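Local atomic coordinates of telomerase reverse transcriptase (Candida tropicalis MYA-3404, PDB entry 6ZD1), a protein that probably extends chromosome ends by reverse-transcribing a template within the telomerase RNA into telomeric DNA repeats. Residues 2-15 / 37-49. Residues are numbered along the deposited sequence; the frame is centred on the assembly and turned at random.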
loop_
_atom_site.group_PDB
_atom_site.type_symbol
_atom_site.label_atom_id
_atom_site.label_comp_id
_atom_site.label_asym_id
_atom_site.label_seq_id
_atom_site.Cartn_x
_atom_site.Cartn_y
_atom_site.Cartn_z
ATOM N N GLU A 2 -9.209 -7.764 30.911
ATOM C CA GLU A 2 -9.894 -7.079 29.823
ATOM C C GLU A 2 -9.140 -7.220 28.499
ATOM O O GLU A 2 -9.177 -6.328 27.655
ATOM C CB GLU A 2 -10.088 -5.604 30.169
ATOM C CG GLU A 2 -8.819 -4.901 30.606
ATOM C CD GLU A 2 -9.085 -3.500 31.107
ATOM O OE1 GLU A 2 -10.171 -3.273 31.686
ATOM O OE2 GLU A 2 -8.213 -2.626 30.914
ATOM N N ILE A 3 -8.452 -8.348 28.336
ATOM C CA ILE A 3 -7.791 -8.700 27.087
ATOM C C ILE A 3 -8.505 -9.848 26.383
ATOM O O ILE A 3 -8.624 -9.853 25.155
ATOM C CB ILE A 3 -6.303 -9.039 27.333
ATOM C CG1 ILE A 3 -5.493 -7.761 27.560
ATOM C CG2 ILE A 3 -5.719 -9.838 26.179
ATOM C CD1 ILE A 3 -5.470 -6.831 26.364
ATOM N N ILE A 4 -8.987 -10.821 27.148
ATOM C CA ILE A 4 -9.780 -11.933 26.636
ATOM C C ILE A 4 -11.240 -11.626 26.944
ATOM O O ILE A 4 -11.646 -11.598 28.111
ATOM C CB ILE A 4 -9.347 -13.262 27.268
ATOM C CG1 ILE A 4 -7.824 -13.376 27.251
ATOM C CG2 ILE A 4 -10.008 -14.445 26.563
ATOM C CD1 ILE A 4 -7.286 -14.597 27.960
ATOM N N ARG A 5 -12.038 -11.396 25.903
ATOM C CA ARG A 5 -13.463 -11.110 26.047
ATOM C C ARG A 5 -14.305 -12.271 25.523
ATOM O O ARG A 5 -15.353 -12.080 24.903
ATOM C CB ARG A 5 -13.828 -9.794 25.360
ATOM C CG ARG A 5 -13.771 -8.575 26.297
ATOM C CD ARG A 5 -13.337 -7.294 25.578
ATOM N NE ARG A 5 -12.010 -7.427 24.980
ATOM C CZ ARG A 5 -11.329 -6.433 24.415
ATOM N NH1 ARG A 5 -11.842 -5.209 24.367
ATOM N NH2 ARG A 5 -10.129 -6.663 23.897
ATOM N N THR A 6 -13.829 -13.492 25.761
ATOM C CA THR A 6 -14.586 -14.714 25.538
ATOM C C THR A 6 -14.392 -15.616 26.751
ATOM O O THR A 6 -13.422 -15.473 27.499
ATOM C CB THR A 6 -14.153 -15.434 24.248
ATOM O OG1 THR A 6 -12.729 -15.580 24.232
ATOM C CG2 THR A 6 -14.585 -14.647 23.020
ATOM N N ASN A 7 -15.329 -16.537 26.958
ATOM C CA ASN A 7 -15.254 -17.418 28.114
ATOM C C ASN A 7 -14.438 -18.663 27.776
ATOM O O ASN A 7 -14.004 -18.865 26.638
ATOM C CB ASN A 7 -16.655 -17.782 28.613
ATOM C CG ASN A 7 -17.528 -18.405 27.535
ATOM O OD1 ASN A 7 -17.035 -18.967 26.560
ATOM N ND2 ASN A 7 -18.841 -18.306 27.714
ATOM N N VAL A 8 -14.218 -19.512 28.785
ATOM C CA VAL A 8 -13.476 -20.753 28.569
ATOM C C VAL A 8 -14.191 -21.632 27.555
ATOM O O VAL A 8 -13.549 -22.326 26.756
ATOM C CB VAL A 8 -13.273 -21.498 29.904
ATOM C CG1 VAL A 8 -12.328 -22.675 29.715
ATOM C CG2 VAL A 8 -12.758 -20.551 30.975
ATOM N N GLN A 9 -15.525 -21.613 27.565
ATOM C CA GLN A 9 -16.290 -22.426 26.628
ATOM C C GLN A 9 -16.022 -22.007 25.188
ATOM O O GLN A 9 -15.904 -22.858 24.298
ATOM C CB GLN A 9 -17.780 -22.318 26.956
ATOM C CG GLN A 9 -18.691 -23.111 26.043
ATOM C CD GLN A 9 -20.156 -22.920 26.386
ATOM O OE1 GLN A 9 -20.510 -22.060 27.194
ATOM N NE2 GLN A 9 -21.017 -23.724 25.774
ATOM N N GLU A 10 -15.911 -20.701 24.940
ATOM C CA GLU A 10 -15.703 -20.210 23.580
ATOM C C GLU A 10 -14.264 -20.407 23.117
ATOM O O GLU A 10 -14.030 -20.762 21.955
ATOM C CB GLU A 10 -16.092 -18.732 23.493
ATOM C CG GLU A 10 -17.595 -18.485 23.446
ATOM C CD GLU A 10 -17.985 -17.118 23.983
ATOM O OE1 GLU A 10 -18.825 -17.060 24.906
ATOM O OE2 GLU A 10 -17.451 -16.103 23.488
ATOM N N VAL A 11 -13.290 -20.190 24.002
ATOM C CA VAL A 11 -11.891 -20.356 23.617
ATOM C C VAL A 11 -11.593 -21.820 23.325
ATOM O O VAL A 11 -10.944 -22.151 22.327
ATOM C CB VAL A 11 -10.957 -19.799 24.706
ATOM C CG1 VAL A 11 -9.508 -20.129 24.373
ATOM C CG2 VAL A 11 -11.138 -18.299 24.845
ATOM N N LEU A 12 -12.066 -22.720 24.192
ATOM C CA LEU A 12 -11.875 -24.145 23.946
ATOM C C LEU A 12 -12.586 -24.586 22.673
ATOM O O LEU A 12 -12.133 -25.517 21.999
ATOM C CB LEU A 12 -12.360 -24.950 25.152
ATOM C CG LEU A 12 -12.101 -26.457 25.158
ATOM C CD1 LEU A 12 -11.420 -26.882 26.450
ATOM C CD2 LEU A 12 -13.403 -27.217 24.965
ATOM N N ALA A 13 -13.683 -23.914 22.313
ATOM C CA ALA A 13 -14.357 -24.218 21.058
ATOM C C ALA A 13 -13.567 -23.732 19.854
ATOM O O ALA A 13 -13.734 -24.273 18.757
ATOM C CB ALA A 13 -15.755 -23.597 21.044
ATOM N N GLU A 14 -12.694 -22.744 20.035
ATOM C CA GLU A 14 -11.883 -22.249 18.933
ATOM C C GLU A 14 -10.746 -23.194 18.587
ATOM O O GLU A 14 -10.171 -23.081 17.498
ATOM C CB GLU A 14 -11.308 -20.877 19.275
ATOM C CG GLU A 14 -11.713 -19.783 18.317
ATOM C CD GLU A 14 -10.868 -18.541 18.484
ATOM O OE1 GLU A 14 -9.657 -18.605 18.184
ATOM O OE2 GLU A 14 -11.412 -17.508 18.927
ATOM N N ILE A 15 -10.421 -24.129 19.478
ATOM C CA ILE A 15 -9.251 -24.977 19.319
ATOM C C ILE A 15 -9.618 -26.356 18.771
ATOM O O ILE A 15 -8.744 -27.210 18.612
ATOM C CB ILE A 15 -8.493 -25.075 20.654
ATOM C CG1 ILE A 15 -8.431 -23.691 21.305
ATOM C CG2 ILE A 15 -7.079 -25.564 20.459
ATOM C CD1 ILE A 15 -7.615 -23.641 22.585
ATOM N N ILE A 37 -6.493 -28.878 28.497
ATOM C CA ILE A 37 -6.668 -27.638 27.748
ATOM C C ILE A 37 -7.517 -26.659 28.546
ATOM O O ILE A 37 -7.146 -25.495 28.736
ATOM C CB ILE A 37 -7.288 -27.924 26.369
ATOM C CG1 ILE A 37 -6.374 -28.846 25.564
ATOM C CG2 ILE A 37 -7.545 -26.622 25.621
ATOM C CD1 ILE A 37 -4.965 -28.321 25.430
ATOM N N LYS A 38 -8.670 -27.123 29.034
ATOM C CA LYS A 38 -9.527 -26.255 29.832
ATOM C C LYS A 38 -8.814 -25.783 31.091
ATOM O O LYS A 38 -9.097 -24.689 31.594
ATOM C CB LYS A 38 -10.823 -26.985 30.188
ATOM C CG LYS A 38 -11.870 -26.105 30.850
ATOM C CD LYS A 38 -13.134 -26.886 31.170
ATOM C CE LYS A 38 -13.787 -27.413 29.903
ATOM N NZ LYS A 38 -15.027 -28.189 30.189
ATOM N N ASN A 39 -7.867 -26.575 31.598
ATOM C CA ASN A 39 -7.095 -26.141 32.756
ATOM C C ASN A 39 -6.210 -24.952 32.408
ATOM O O ASN A 39 -6.095 -24.005 33.194
ATOM C CB ASN A 39 -6.256 -27.301 33.294
ATOM C CG ASN A 39 -5.668 -27.011 34.662
ATOM O OD1 ASN A 39 -4.628 -26.363 34.780
ATOM N ND2 ASN A 39 -6.331 -27.495 35.704
ATOM N N VAL A 40 -5.608 -24.966 31.218
ATOM C CA VAL A 40 -4.749 -23.859 30.818
ATOM C C VAL A 40 -5.584 -22.638 30.463
ATOM O O VAL A 40 -5.286 -21.521 30.900
ATOM C CB VAL A 40 -3.844 -24.281 29.646
ATOM C CG1 VAL A 40 -3.003 -23.100 29.168
ATOM C CG2 VAL A 40 -2.957 -25.443 30.056
ATOM N N VAL A 41 -6.655 -22.830 29.686
ATOM C CA VAL A 41 -7.478 -21.696 29.276
ATOM C C VAL A 41 -8.074 -21.008 30.495
ATOM O O VAL A 41 -8.154 -19.774 30.553
ATOM C CB VAL A 41 -8.570 -22.148 28.289
ATOM C CG1 VAL A 41 -9.473 -20.981 27.931
ATOM C CG2 VAL A 41 -7.943 -22.737 27.037
ATOM N N SER A 42 -8.462 -21.791 31.506
ATOM C CA SER A 42 -9.022 -21.197 32.714
ATOM C C SER A 42 -7.979 -20.369 33.448
ATOM O O SER A 42 -8.273 -19.263 33.914
ATOM C CB SER A 42 -9.576 -22.286 33.632
ATOM O OG SER A 42 -10.556 -23.064 32.972
ATOM N N ARG A 43 -6.748 -20.874 33.539
ATOM C CA ARG A 43 -5.713 -20.137 34.255
ATOM C C ARG A 43 -5.274 -18.896 33.491
ATOM O O ARG A 43 -4.914 -17.888 34.110
ATOM C CB ARG A 43 -4.523 -21.051 34.533
ATOM C CG ARG A 43 -4.770 -22.025 35.670
ATOM C CD ARG A 43 -4.040 -23.329 35.443
ATOM N NE ARG A 43 -2.595 -23.158 35.410
ATOM C CZ ARG A 43 -1.771 -23.968 34.756
ATOM N NH1 ARG A 43 -2.256 -24.993 34.071
ATOM N NH2 ARG A 43 -0.465 -23.746 34.782
ATOM N N ILE A 44 -5.311 -18.937 32.158
ATOM C CA ILE A 44 -4.968 -17.752 31.380
ATOM C C ILE A 44 -6.050 -16.692 31.531
ATOM O O ILE A 44 -5.760 -15.519 31.794
ATOM C CB ILE A 44 -4.743 -18.123 29.905
ATOM C CG1 ILE A 44 -3.496 -18.999 29.767
ATOM C CG2 ILE A 44 -4.624 -16.864 29.054
ATOM C CD1 ILE A 44 -3.226 -19.459 28.356
ATOM N N ILE A 45 -7.315 -17.095 31.394
ATOM C CA ILE A 45 -8.419 -16.153 31.549
ATOM C C ILE A 45 -8.442 -15.593 32.966
ATOM O O ILE A 45 -8.736 -14.410 33.179
ATOM C CB ILE A 45 -9.752 -16.825 31.170
ATOM C CG1 ILE A 45 -9.773 -17.134 29.673
ATOM C CG2 ILE A 45 -10.932 -15.939 31.530
ATOM C CD1 ILE A 45 -11.089 -17.707 29.187
ATOM N N SER A 46 -8.113 -16.426 33.957
ATOM C CA SER A 46 -8.095 -15.947 35.335
ATOM C C SER A 46 -7.007 -14.904 35.547
ATOM O O SER A 46 -7.243 -13.878 36.196
ATOM C CB SER A 46 -7.905 -17.116 36.303
ATOM O OG SER A 46 -6.581 -17.616 36.242
ATOM N N ASN A 47 -5.814 -15.142 34.999
ATOM C CA ASN A 47 -4.755 -14.147 35.106
ATOM C C ASN A 47 -5.144 -12.857 34.405
ATOM O O ASN A 47 -4.779 -11.766 34.861
ATOM C CB ASN A 47 -3.454 -14.703 34.527
ATOM C CG ASN A 47 -2.883 -15.825 35.367
ATOM O OD1 ASN A 47 -3.062 -15.853 36.585
ATOM N ND2 ASN A 47 -2.189 -16.758 34.724
ATOM N N ASP A 48 -5.907 -12.962 33.315
ATOM C CA ASP A 48 -6.346 -11.779 32.583
ATOM C C ASP A 48 -7.206 -10.869 33.455
ATOM O O ASP A 48 -7.079 -9.641 33.396
ATOM C CB ASP A 48 -7.111 -12.209 31.331
ATOM C CG ASP A 48 -7.577 -11.038 30.499
ATOM O OD1 ASP A 48 -6.946 -9.961 30.571
ATOM O OD2 ASP A 48 -8.584 -11.194 29.779
ATOM N N LYS A 49 -8.082 -11.451 34.278
ATOM C CA LYS A 49 -9.017 -10.630 35.041
ATOM C C LYS A 49 -8.336 -9.919 36.205
ATOM O O LYS A 49 -8.750 -8.815 36.578
ATOM C CB LYS A 49 -10.182 -11.481 35.548
ATOM C CG LYS A 49 -10.844 -12.340 34.478
ATOM C CD LYS A 49 -11.145 -11.553 33.208
ATOM C CE LYS A 49 -11.533 -12.491 32.069
ATOM N NZ LYS A 49 -11.714 -11.800 30.760
#
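Asp48 grips the backbone of Glu2, Ile3 and Ile4, pinning the irregular N-terminal segment to helix 37-49. Beyond it, helix 8-14 packs on the same helix with one knob-into-hole contact, made by Val8. The axes come within 9.7 Å, and their N-to-C directions differ by 128°. This joins the N-terminal segment to helices of what is probably the telomerase RNA-binding domain; helix 158-179 also touches Ile4, Val11 and Ile44.

Asp48 can be followed outward. CB lies 4.1 Å from Ile4 CD1. CG stands anti to the backbone N (chi1 -179°), which carries the carboxylate across to the incoming chain. OD1 takes Ile3 N through its syn lone pair and Glu2 N from above the carboxylate plane; Tyr53 OH also bonds to it. OD2 shares Ile3 N, again on its syn side, and accepts Ile4 N from above the plane at 2.7 Å, the N-H...O angle 164°. Three successive N-H groups thus hold the carboxylate. Lys49 NZ forms a salt bridge with OD2, its hydrogen bond weak.

Ile4 CD1 reaches Ile44 CG2 at 3.7 Å. Val8 sits among Lys38, Val41, Ser42 and Ile45. Both its methyls touch Ser42 OG; CG1 also meets Lys38 CG at 3.6 Å, while CG2 lies 3.8 Å from Ile45 CD1.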